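Local coordinates for peptide ABC transporter, peptide-binding protein (Enterococcus faecalis, PDB 3O6P) that probably binds peptides outside the cell and delivers them to an ABC importer, and is represented here by one piece of the longer solute-binding protein, at residues A[85-88]-A[89-92]; A[136-139]-A[140-143]; A[65-68]-A[69-72]; A[106-109]-A[110-113]; A[211-214]-A[215-219]. All coordinates share one frame; numbering follows the deposited sequence.

Contact 1 (A[85-88]-A[89-92])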
loop_
_atom_site.group_PDB
_atom_site.type_symbol
_atom_site.label_atom_id
_atom_site.label_comp_id
_atom_site.label_asym_id
_atom_site.label_seq_id
_atom_site.Cartn_x
_atom_site.Cartn_y
_atom_site.Cartn_z
ATOM N N GLU A 85 -3.923 16.008 -10.958
ATOM C CA GLU A 85 -4.675 15.554 -12.132
ATOM C C GLU A 85 -5.553 14.345 -11.768
ATOM O O GLU A 85 -6.734 14.268 -12.145
ATOM C CB GLU A 85 -3.697 15.141 -13.230
ATOM C CG GLU A 85 -4.374 14.578 -14.472
ATOM C CD GLU A 85 -3.409 13.903 -15.449
ATOM O OE1 GLU A 85 -2.229 13.655 -15.092
ATOM O OE2 GLU A 85 -3.849 13.589 -16.580
ATOM N N TYR A 86 -4.974 13.400 -11.039
ATOM C CA TYR A 86 -5.723 12.196 -10.664
ATOM C C TYR A 86 -6.853 12.489 -9.685
ATOM O O TYR A 86 -7.908 11.857 -9.743
ATOM C CB TYR A 86 -4.761 11.126 -10.124
ATOM C CG TYR A 86 -4.108 10.364 -11.258
ATOM C CD1 TYR A 86 -3.246 11.011 -12.166
ATOM C CD2 TYR A 86 -4.409 9.024 -11.481
ATOM C CE1 TYR A 86 -2.669 10.310 -13.225
ATOM C CE2 TYR A 86 -3.820 8.318 -12.528
ATOM C CZ TYR A 86 -2.960 8.962 -13.390
ATOM O OH TYR A 86 -2.394 8.252 -14.427
ATOM N N TRP A 87 -6.649 13.457 -8.791
ATOM C CA TRP A 87 -7.712 13.859 -7.901
ATOM C C TRP A 87 -8.846 14.545 -8.687
ATOM O O TRP A 87 -10.030 14.293 -8.409
ATOM C CB TRP A 87 -7.148 14.751 -6.789
ATOM C CG TRP A 87 -8.134 15.533 -5.918
ATOM C CD1 TRP A 87 -8.084 16.867 -5.637
ATOM C CD2 TRP A 87 -9.241 15.010 -5.172
ATOM N NE1 TRP A 87 -9.102 17.208 -4.770
ATOM C CE2 TRP A 87 -9.830 16.090 -4.481
ATOM C CE3 TRP A 87 -9.798 13.736 -5.025
ATOM C CZ2 TRP A 87 -10.963 15.934 -3.656
ATOM C CZ3 TRP A 87 -10.925 13.588 -4.199
ATOM C CH2 TRP A 87 -11.485 14.675 -3.523
ATOM N N GLU A 88 -8.506 15.355 -9.686
ATOM C CA GLU A 88 -9.560 15.885 -10.553
ATOM C C GLU A 88 -10.382 14.783 -11.232
ATOM O O GLU A 88 -11.621 14.891 -11.342
ATOM C CB GLU A 88 -8.992 16.837 -11.605
ATOM C CG GLU A 88 -8.506 18.152 -11.037
ATOM C CD GLU A 88 -9.544 18.903 -10.201
ATOM O OE1 GLU A 88 -10.730 18.997 -10.609
ATOM O OE2 GLU A 88 -9.156 19.417 -9.128
ATOM N N LYS A 89 -9.706 13.734 -11.693
ATOM C CA LYS A 89 -10.401 12.592 -12.312
ATOM C C LYS A 89 -11.294 11.924 -11.278
ATOM O O LYS A 89 -12.457 11.592 -11.598
ATOM C CB LYS A 89 -9.439 11.533 -12.876
ATOM C CG LYS A 89 -8.607 11.933 -14.062
ATOM C CD LYS A 89 -7.667 10.760 -14.420
ATOM C CE LYS A 89 -6.598 11.141 -15.441
ATOM N NZ LYS A 89 -5.814 9.916 -15.752
ATOM N N ALA A 90 -10.754 11.684 -10.069
ATOM C CA ALA A 90 -11.543 11.039 -9.007
ATOM C C ALA A 90 -12.807 11.829 -8.646
ATOM O O ALA A 90 -13.892 11.231 -8.485
ATOM C CB ALA A 90 -10.702 10.759 -7.739
ATOM N N LYS A 91 -12.668 13.151 -8.522
ATOM C CA LYS A 91 -13.821 14.021 -8.237
ATOM C C LYS A 91 -14.935 13.857 -9.269
ATOM O O LYS A 91 -16.126 13.805 -8.921
ATOM C CB LYS A 91 -13.398 15.498 -8.134
ATOM C CG LYS A 91 -12.698 15.797 -6.786
ATOM C CD LYS A 91 -12.471 17.247 -6.527
ATOM C CE LYS A 91 -11.598 17.869 -7.577
ATOM N NZ LYS A 91 -11.662 19.382 -7.538
ATOM N N LYS A 92 -14.563 13.772 -10.538
ATOM C CA LYS A 92 -15.560 13.627 -11.589
ATOM C C LYS A 92 -16.218 12.252 -11.514
ATOM O O LYS A 92 -17.449 12.136 -11.530
ATOM C CB LYS A 92 -14.932 13.884 -12.957
ATOM C CG LYS A 92 -14.408 15.281 -13.074
ATOM C CD LYS A 92 -14.406 15.758 -14.484
ATOM C CE LYS A 92 -13.916 17.195 -14.546
ATOM N NZ LYS A 92 -12.427 17.291 -14.417
HETATM O O HOH W 1 -12.829 17.333 -11.278
#
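Glu85 runs alongside Lys89, both pointing the same way. Its OE2 stays 4.2 Å from Lys89 NZ, too far for a salt bridge. Lys89 turns its charge to Tyr86 instead. The extended lysine chain carries NZ over one face of the phenol ring, 4.1 Å from the centroid and 22° off the normal, in a cation-pi contact displaced from the ring centre. The same tyrosine meets Tyr31 edge-to-face and packs on helix 23-31. These are i to i+3 and i to i+4 contacts within helix 80-94, whose backbone bonds here include Lys91 N to Trp87 O. Trp87 has its CG anti to the backbone N (chi1 167°), which lays the indole beside the next turn. There Lys91 crosses it at about a right angle. Lys91 CG sits 3.5 Å from the centroid of the six-membered ring, almost on its normal, as a CH-pi contact. Indole NE1 is satisfied by the carbonyl of Asp127. Lys91 then bends at chi3 and reaches the carboxylate of Glu88. The salt bridge is 3.0 Å from Lys91 NZ to Glu88 OE2, on the syn side and 28° out of the carboxylate plane; the bond to OE1 is weak. A water donates to both Glu88 O and Glu88 OE1 and, in the conformer given, accepts from Lys92 NZ.

Contact 2 (A[136-139]-A[140-143])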
loop_
_atom_site.group_PDB
_atom_site.type_symbol
_atom_site.label_atom_id
_atom_site.label_comp_id
_atom_site.label_asym_id
_atom_site.label_seq_id
_atom_site.Cartn_x
_atom_site.Cartn_y
_atom_site.Cartn_z
ATOM N N VAL A 136 -2.592 5.990 17.994
ATOM C CA VAL A 136 -3.177 5.196 19.074
ATOM C C VAL A 136 -2.279 4.012 19.404
ATOM O O VAL A 136 -1.441 3.611 18.595
ATOM C CB VAL A 136 -4.588 4.627 18.688
ATOM C CG1 VAL A 136 -5.613 5.732 18.425
ATOM C CG2 VAL A 136 -4.488 3.704 17.477
ATOM N N PRO A 137 -2.470 3.411 20.578
ATOM C CA PRO A 137 -1.714 2.210 20.938
ATOM C C PRO A 137 -2.088 0.984 20.091
ATOM O O PRO A 137 -3.126 0.943 19.453
ATOM C CB PRO A 137 -2.096 1.972 22.399
ATOM C CG PRO A 137 -2.625 3.245 22.876
ATOM C CD PRO A 137 -3.269 3.917 21.708
ATOM N N PHE A 138 -1.226 -0.010 20.119
ATOM C CA PHE A 138 -1.366 -1.190 19.278
ATOM C C PHE A 138 -2.737 -1.879 19.342
ATOM O O PHE A 138 -3.334 -2.152 18.291
ATOM C CB PHE A 138 -0.266 -2.188 19.631
ATOM C CG PHE A 138 -0.276 -3.408 18.777
ATOM C CD1 PHE A 138 0.287 -3.358 17.509
ATOM C CD2 PHE A 138 -0.823 -4.612 19.241
ATOM C CE1 PHE A 138 0.308 -4.475 16.694
ATOM C CE2 PHE A 138 -0.837 -5.741 18.414
ATOM C CZ PHE A 138 -0.266 -5.669 17.144
ATOM N N SER A 139 -3.232 -2.189 20.534
ATOM C CA SER A 139 -4.482 -2.957 20.581
ATOM C C SER A 139 -5.646 -2.166 20.007
ATOM O O SER A 139 -6.535 -2.737 19.410
ATOM C CB SER A 139 -4.791 -3.481 21.975
ATOM O OG SER A 139 -5.032 -2.394 22.812
ATOM N N VAL A 140 -5.633 -0.851 20.175
ATOM C CA VAL A 140 -6.656 0.003 19.560
ATOM C C VAL A 140 -6.535 0.038 18.039
ATOM O O VAL A 140 -7.550 -0.065 17.316
ATOM C CB VAL A 140 -6.633 1.425 20.169
ATOM C CG1 VAL A 140 -7.571 2.395 19.385
ATOM C CG2 VAL A 140 -6.987 1.349 21.672
ATOM N N ARG A 141 -5.316 0.214 17.531
ATOM C CA ARG A 141 -5.123 0.222 16.081
ATOM C C ARG A 141 -5.594 -1.087 15.481
ATOM O O ARG A 141 -6.237 -1.101 14.429
ATOM C CB ARG A 141 -3.647 0.453 15.736
ATOM C CG ARG A 141 -3.362 0.419 14.243
ATOM C CD ARG A 141 -2.073 1.158 13.895
ATOM N NE ARG A 141 -0.905 0.655 14.618
ATOM C CZ ARG A 141 -0.146 -0.357 14.210
ATOM N NH1 ARG A 141 -0.427 -0.986 13.065
ATOM N NH2 ARG A 141 0.914 -0.724 14.933
ATOM N N LEU A 142 -5.280 -2.189 16.160
ATOM C CA LEU A 142 -5.651 -3.501 15.645
ATOM C C LEU A 142 -7.171 -3.650 15.609
ATOM O O LEU A 142 -7.756 -4.094 14.603
ATOM C CB LEU A 142 -5.048 -4.593 16.537
ATOM C CG LEU A 142 -5.404 -6.047 16.201
ATOM C CD1 LEU A 142 -5.166 -6.352 14.716
ATOM C CD2 LEU A 142 -4.642 -7.033 17.102
ATOM N N ASP A 143 -7.812 -3.300 16.716
ATOM C CA ASP A 143 -9.268 -3.425 16.813
ATOM C C ASP A 143 -9.993 -2.569 15.777
ATOM O O ASP A 143 -10.886 -3.072 15.073
ATOM C CB ASP A 143 -9.734 -3.055 18.215
ATOM C CG ASP A 143 -11.196 -3.286 18.406
ATOM O OD1 ASP A 143 -11.642 -4.450 18.320
ATOM O OD2 ASP A 143 -11.896 -2.295 18.646
HETATM O O HOH W 2 -0.330 1.330 17.321
#
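Val136 meets Val140 and Arg141 where strand 129-136 gives way to helix 138-147. Val136 CB lies 3.8 Å from Val140 CG1, and the two side chains cross at about a right angle. One methyl, Val136 CG2, rests on the first part of Arg141, near its N and CB. Pro137 holds the N-cap position. Its ring has no polar atom to cap the helix with; its carbonyl accepts the first helical bond, 3.0 Å from Arg141 N and nearly straight at the hydrogen (169°). Phe138 O takes Leu142 N in the same way, and Ser139 O takes Asp143 N.

The carbonyl of Val136 is served by a water. This water donates to Val136 O at 2.8 Å and accepts from Arg141 NE at 2.8 Å, lying at the guanidinium edge and in its plane. Arg141 can reach it because its chain bends at chi3 (56°) and folds back toward Val136. The guanidinium also comes up to the Phe138 ring. Arg141 NH2 stands 3.7 Å from Phe138 CD1, at the ring edge and near its plane, with the two planes 82° apart. This is therefore not a stack over the face. Across the ring from CD1, Phe138 CE2 makes a loose, oblique contact with Leu142 CD2. Asp143 turns its carboxylate away to a salt bridge with Lys147. The chemistry implies a helix start without a side-chain cap from Pro137, in which an arginine and a water tie the carbonyl of Val136 to the first turn.

Contact 3 (A[65-68]-A[69-72])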
loop_
_atom_site.group_PDB
_atom_site.type_symbol
_atom_site.label_atom_id
_atom_site.label_comp_id
_atom_site.label_asym_id
_atom_site.label_seq_id
_atom_site.Cartn_x
_atom_site.Cartn_y
_atom_site.Cartn_z
ATOM N N GLY A 65 18.988 -15.540 -11.442
ATOM C CA GLY A 65 19.315 -14.809 -10.212
ATOM C C GLY A 65 18.584 -13.485 -10.045
ATOM O O GLY A 65 19.101 -12.560 -9.400
ATOM N N LYS A 66 17.378 -13.384 -10.597
ATOM C CA LYS A 66 16.722 -12.075 -10.696
ATOM C C LYS A 66 15.841 -11.752 -9.510
ATOM O O LYS A 66 15.091 -12.595 -9.018
ATOM C CB LYS A 66 15.942 -11.944 -11.993
ATOM C CG LYS A 66 16.815 -12.088 -13.237
ATOM C CD LYS A 66 15.972 -12.140 -14.518
ATOM C CE LYS A 66 15.113 -13.415 -14.605
ATOM N NZ LYS A 66 15.941 -14.662 -14.602
ATOM N N ASP A 67 15.950 -10.516 -9.046
ATOM C CA ASP A 67 15.189 -10.086 -7.899
ATOM C C ASP A 67 13.713 -9.911 -8.250
ATOM O O ASP A 67 13.391 -9.366 -9.304
ATOM C CB ASP A 67 15.746 -8.765 -7.382
ATOM C CG ASP A 67 15.053 -8.305 -6.126
ATOM O OD1 ASP A 67 14.997 -9.075 -5.138
ATOM O OD2 ASP A 67 14.564 -7.175 -6.119
ATOM N N PHE A 68 12.826 -10.361 -7.364
ATOM C CA PHE A 68 11.385 -10.168 -7.561
ATOM C C PHE A 68 11.030 -8.712 -7.844
ATOM O O PHE A 68 10.269 -8.425 -8.769
ATOM C CB PHE A 68 10.590 -10.628 -6.334
ATOM C CG PHE A 68 9.094 -10.593 -6.536
ATOM C CD1 PHE A 68 8.416 -11.682 -7.092
ATOM C CD2 PHE A 68 8.364 -9.463 -6.173
ATOM C CE1 PHE A 68 7.022 -11.638 -7.284
ATOM C CE2 PHE A 68 6.986 -9.402 -6.356
ATOM C CZ PHE A 68 6.310 -10.499 -6.912
ATOM N N ALA A 69 11.525 -7.796 -7.012
ATOM C CA ALA A 69 11.162 -6.375 -7.169
ATOM C C ALA A 69 11.659 -5.807 -8.499
ATOM O O ALA A 69 10.949 -5.036 -9.152
ATOM C CB ALA A 69 11.665 -5.540 -5.989
ATOM N N LYS A 70 12.864 -6.196 -8.915
ATOM C CA LYS A 70 13.396 -5.725 -10.195
ATOM C C LYS A 70 12.556 -6.241 -11.368
ATOM O O LYS A 70 12.262 -5.496 -12.311
ATOM C CB LYS A 70 14.866 -6.112 -10.370
ATOM C CG LYS A 70 15.811 -5.437 -9.416
ATOM C CD LYS A 70 17.204 -6.057 -9.553
ATOM C CE LYS A 70 18.276 -5.258 -8.828
ATOM N NZ LYS A 70 19.630 -5.502 -9.432
ATOM N N GLU A 71 12.170 -7.513 -11.303
ATOM C CA GLU A 71 11.346 -8.117 -12.340
ATOM C C GLU A 71 9.951 -7.492 -12.417
ATOM O O GLU A 71 9.403 -7.315 -13.509
ATOM C CB GLU A 71 11.234 -9.629 -12.130
ATOM C CG GLU A 71 12.433 -10.403 -12.618
ATOM C CD GLU A 71 12.148 -11.888 -12.719
ATOM O OE1 GLU A 71 12.480 -12.602 -11.758
ATOM O OE2 GLU A 71 11.580 -12.341 -13.739
ATOM N N ALA A 72 9.385 -7.161 -11.257
ATOM C CA ALA A 72 8.047 -6.603 -11.194
ATOM C C ALA A 72 8.050 -5.179 -11.738
ATOM O O ALA A 72 7.055 -4.730 -12.297
ATOM C CB ALA A 72 7.505 -6.639 -9.744
#
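Asp67 caps the N-terminus of the short helix 68-72, its carboxylate lying over the first turn beside Ala69 and Lys70. The capping bonds are both weak. Asp67 OD2 is 3.2 Å from Ala69 N, with a bent angle of 122°, and 3.4 Å from Lys70 N. The aspartate holds CG anti to its own N (chi1 -176°), which turns OD2 back over these two amides. Its OD1 takes a further weak bond from Asp57 N. The backbone bonds are firmer: Glu71 N to Asp67 O and Ala72 N to Phe68 O.

Charged groups meet less closely. In the conformer given, Glu71 and Lys66 cross at about a right angle, with the carboxylate against the aliphatic part of the lysine. Lys66 NZ stays 4.9 Å from Glu71 OE1, and that oxygen is instead bonded by Trp206 NE1. Lys66 NZ has a long, weak ion pair with Asp61.

Apolar contact is left to Phe68, which joins the helix to helix 202-218. Its ring meets Trp206 edge-to-face. Within the turn, Ala72 only skirts the ring, CB to Phe68 CE2 4.4 Å. Beside the cap, the Lys70 chain covers the aspartate methylene, with Lys70 CD 3.8 Å from Asp67 CB.

Contact 4 (A[106-109]-A[110-113])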
loop_
_atom_site.group_PDB
_atom_site.type_symbol
_atom_site.label_atom_id
_atom_site.label_comp_id
_atom_site.label_asym_id
_atom_site.label_seq_id
_atom_site.Cartn_x
_atom_site.Cartn_y
_atom_site.Cartn_z
ATOM N N SER A 106 0.131 4.170 14.547
ATOM C CA SER A 106 0.802 3.947 15.814
ATOM C C SER A 106 1.099 5.307 16.439
ATOM O O SER A 106 1.289 6.307 15.722
ATOM C CB SER A 106 2.111 3.198 15.578
ATOM O OG SER A 106 2.849 3.075 16.773
ATOM N N ASP A 107 1.147 5.335 17.765
ATOM C CA ASP A 107 1.599 6.503 18.513
ATOM C C ASP A 107 3.111 6.450 18.829
ATOM O O ASP A 107 3.614 7.281 19.590
ATOM C CB ASP A 107 0.745 6.726 19.782
ATOM C CG ASP A 107 0.806 5.562 20.789
ATOM O OD1 ASP A 107 0.193 5.727 21.873
ATOM O OD2 ASP A 107 1.420 4.498 20.534
ATOM N N ALA A 108 3.822 5.487 18.233
ATOM C CA ALA A 108 5.280 5.406 18.346
ATOM C C ALA A 108 5.892 6.699 17.800
ATOM O O ALA A 108 5.301 7.377 16.935
ATOM C CB ALA A 108 5.812 4.176 17.576
ATOM N N ASP A 109 7.065 7.065 18.301
ATOM C CA ASP A 109 7.694 8.306 17.821
ATOM C C ASP A 109 7.933 8.389 16.312
ATOM O O ASP A 109 7.534 9.375 15.697
ATOM C CB ASP A 109 8.952 8.618 18.610
ATOM C CG ASP A 109 8.692 9.630 19.705
ATOM O OD1 ASP A 109 9.448 10.627 19.777
ATOM O OD2 ASP A 109 7.711 9.453 20.465
ATOM N N SER A 110 8.551 7.378 15.702
ATOM C CA SER A 110 8.743 7.443 14.246
ATOM C C SER A 110 7.426 7.364 13.482
ATOM O O SER A 110 7.315 7.907 12.400
ATOM C CB SER A 110 9.696 6.366 13.747
ATOM O OG SER A 110 9.174 5.099 14.030
ATOM N N SER A 111 6.440 6.661 14.040
ATOM C CA SER A 111 5.163 6.526 13.376
ATOM C C SER A 111 4.443 7.857 13.367
ATOM O O SER A 111 3.808 8.216 12.380
ATOM C CB SER A 111 4.322 5.489 14.088
ATOM O OG SER A 111 4.784 4.205 13.737
ATOM N N LYS A 112 4.566 8.608 14.456
ATOM C CA LYS A 112 3.981 9.963 14.485
ATOM C C LYS A 112 4.639 10.888 13.436
ATOM O O LYS A 112 3.941 11.632 12.762
ATOM C CB LYS A 112 4.076 10.579 15.887
ATOM C CG LYS A 112 3.230 9.891 16.950
ATOM C CD LYS A 112 3.599 10.553 18.279
ATOM C CE LYS A 112 2.621 10.318 19.397
ATOM N NZ LYS A 112 3.149 11.078 20.564
ATOM N N LYS A 113 5.962 10.840 13.293
ATOM C CA LYS A 113 6.621 11.681 12.287
ATOM C C LYS A 113 6.235 11.265 10.852
ATOM O O LYS A 113 6.045 12.126 9.976
ATOM C CB LYS A 113 8.134 11.683 12.480
ATOM C CG LYS A 113 8.601 12.342 13.774
ATOM C CD LYS A 113 7.857 13.625 14.097
ATOM C CE LYS A 113 8.595 14.458 15.151
ATOM N NZ LYS A 113 9.130 13.685 16.309
HETATM O O HOH W 3 7.385 11.899 17.129
#
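Ser106 and Ser111 meet where strand 99-106 leads into helix 109-125, their side chains steeply inclined to each other. Ser106 opens an ST turn: its OG accepts from Ala108 N at 3.0 Å, with an angle of 163° at the hydrogen. The hydroxyl is placed for this by chi1 of 174°, which puts it beside the carbonyl carbon, where Ala108 N reaches it. The methylene of Ser106 then faces Ser111. Ser111 OG is 3.4 Å from Ser106 CB, while the two hydroxyl oxygens stand 3.8 Å apart. The serines thus meet by hydroxyl against methylene rather than hydroxyl to hydroxyl. The methyl of Ala108, at the N-cap position, lies a little farther from the same Ser111 side chain.

Lys112 takes another course. Its chain is extended beyond CG and runs back along the turn, past the carbonyls of Ala108 and Asp107. Lys112 CE approaches Asp107 O to 3.2 Å. Its ammonium nitrogen ends near Asp109, but NZ is still 4.8 Å from Asp109 OD2, so any attraction is probably weak. The backbone of the same lysine closes the first turn, its N giving a bond to Ala108 O.

Lys113, in the conformer given, bends at chi2 and chi4 and curls back beside Asp109. Its NZ is 4.6 Å from Asp109 OD1. The backbone joins the pair, Lys113 N to Asp109 O, and a water adds a tentative bridge: it donates to Asp109 O, 2.9 Å away, and accepts from Lys113 NZ at 2.6 Å.

Contact 5 (A[211-214]-A[215-219])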
loop_
_atom_site.group_PDB
_atom_site.type_symbol
_atom_site.label_atom_id
_atom_site.label_comp_id
_atom_site.label_asym_id
_atom_site.label_seq_id
_atom_site.Cartn_x
_atom_site.Cartn_y
_atom_site.Cartn_z
ATOM N N ASN A 211 2.593 -11.134 -11.385
ATOM C CA ASN A 211 1.346 -10.563 -11.839
ATOM C C ASN A 211 0.484 -9.999 -10.710
ATOM O O ASN A 211 -0.158 -8.945 -10.892
ATOM C CB ASN A 211 0.568 -11.557 -12.713
ATOM C CG ASN A 211 1.090 -11.602 -14.132
ATOM O OD1 ASN A 211 1.386 -10.563 -14.717
ATOM N ND2 ASN A 211 1.195 -12.814 -14.701
ATOM N N ALA A 212 0.496 -10.676 -9.558
ATOM C CA ALA A 212 -0.194 -10.164 -8.368
ATOM C C ALA A 212 0.390 -8.823 -7.938
ATOM O O ALA A 212 -0.345 -7.833 -7.759
ATOM C CB ALA A 212 -0.135 -11.161 -7.218
ATOM N N GLU A 213 1.716 -8.766 -7.803
ATOM C CA GLU A 213 2.374 -7.488 -7.432
ATOM C C GLU A 213 2.004 -6.393 -8.432
ATOM O O GLU A 213 1.648 -5.294 -8.036
ATOM C CB GLU A 213 3.907 -7.680 -7.393
ATOM C CG GLU A 213 4.739 -6.384 -7.290
ATOM C CD GLU A 213 4.914 -5.808 -5.877
ATOM O OE1 GLU A 213 4.602 -6.473 -4.866
ATOM O OE2 GLU A 213 5.406 -4.659 -5.789
ATOM N N LYS A 214 2.125 -6.677 -9.722
ATOM C CA LYS A 214 1.849 -5.649 -10.747
ATOM C C LYS A 214 0.382 -5.249 -10.724
ATOM O O LYS A 214 0.036 -4.112 -11.066
ATOM C CB LYS A 214 2.269 -6.109 -12.140
ATOM C CG LYS A 214 3.788 -6.285 -12.267
ATOM C CD LYS A 214 4.266 -6.457 -13.679
ATOM C CE LYS A 214 4.034 -7.792 -14.242
ATOM N NZ LYS A 214 4.728 -7.855 -15.613
ATOM N N THR A 215 -0.494 -6.173 -10.329
ATOM C CA THR A 215 -1.927 -5.832 -10.302
ATOM C C THR A 215 -2.252 -4.858 -9.160
ATOM O O THR A 215 -2.869 -3.817 -9.383
ATOM C CB THR A 215 -2.782 -7.094 -10.164
ATOM O OG1 THR A 215 -2.540 -7.943 -11.305
ATOM C CG2 THR A 215 -4.281 -6.736 -10.112
ATOM N N ILE A 216 -1.811 -5.180 -7.955
ATOM C CA ILE A 216 -2.110 -4.302 -6.811
ATOM C C ILE A 216 -1.386 -2.965 -6.914
ATOM O O ILE A 216 -1.936 -1.939 -6.527
ATOM C CB ILE A 216 -1.893 -5.001 -5.447
ATOM C CG1 ILE A 216 -2.507 -4.164 -4.315
ATOM C CG2 ILE A 216 -0.419 -5.356 -5.218
ATOM C CD1 ILE A 216 -2.569 -4.916 -2.992
HETATM N N MSE A 217 -0.177 -2.954 -7.490
HETATM C CA MSE A 217 0.490 -1.663 -7.701
HETATM C C MSE A 217 -0.144 -0.887 -8.833
HETATM O O MSE A 217 -0.173 0.360 -8.808
HETATM C CB MSE A 217 1.984 -1.868 -7.914
HETATM C CG MSE A 217 2.659 -2.300 -6.606
HETATM SE SE MSE A 217 2.600 -0.983 -5.164
HETATM C CE MSE A 217 1.016 -1.600 -4.221
ATOM N N GLY A 218 -0.695 -1.618 -9.811
ATOM C CA GLY A 218 -1.318 -0.970 -10.980
ATOM C C GLY A 218 -2.614 -0.248 -10.653
ATOM O O GLY A 218 -2.950 0.730 -11.311
ATOM N N ASP A 219 -3.355 -0.731 -9.660
ATOM C CA ASP A 219 -4.553 0.005 -9.214
ATOM C C ASP A 219 -4.363 0.567 -7.796
ATOM O O ASP A 219 -5.320 0.970 -7.171
ATOM C CB ASP A 219 -5.904 -0.759 -9.403
ATOM C CG ASP A 219 -6.106 -1.882 -8.422
ATOM O OD1 ASP A 219 -5.127 -2.256 -7.727
ATOM O OD2 ASP A 219 -7.258 -2.398 -8.339
#
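Thr215 turns its hydroxyl back onto the carbonyl of Asn211, one turn earlier. The polar contacts centre on this oxygen. Thr215 OG1 donates to Asn211 O at 2.6 Å, and Thr215 N donates to the same atom at 2.8 Å and gives a weak second bond to Ala212 O. The two donors to Asn211 O arrive from opposite faces of the carbonyl plane. The threonine reaches back because its OG1 stands beside the backbone N (chi1 -61°).

Ordinary helical bonds follow, the straightest being Ile216 N to Ala212 O at 172°. These turns close helix 202-218, and Asp219 is the first residue to leave helical backbone angles. Near this end the bond of Gly218 N to Lys214 O is more bent, with the donor above the carbonyl plane. Asp219 directs its carboxylate to Tyr182 and Asn184.

Side-chain packing is slight across the turn. Glu213 and the selenomethionine at Met217 lie at an angle, with Glu213 OE2 3.7 Å from Met217 CG. Glu213 is a buried residue, and the backbone amides of Leu53 and Val54 each bond one carboxylate oxygen. Ile216 sends its CG2 over the helix carbonyls, 3.5 Å from Glu213 O, while the side chain packs on Phe187 and Phe171.

Contacts 2 and 4 form one neighbourhood, with centres about 13 Å apart. They lie at the ends of adjacent parallel strands, 129-136 and 99-106, where each strand turns into a helix. Asp107 of contact 4 packs against Val136 and Pro137 of contact 2. Contacts 3 and 5 form another, with centres about 14 Å apart: Phe68 and Ala72 lie on Glu213. Contacts 2 and 3 are on opposite sides of the chain's centre, about 35 Å between centres. Contact 1 touches none of the others; contact 5 is nearest, about 8 Å between closest atoms. The Trp87 side chain is about 7 Å from the sodium ion, whose site comprises Gln123, Leu126 and Val129.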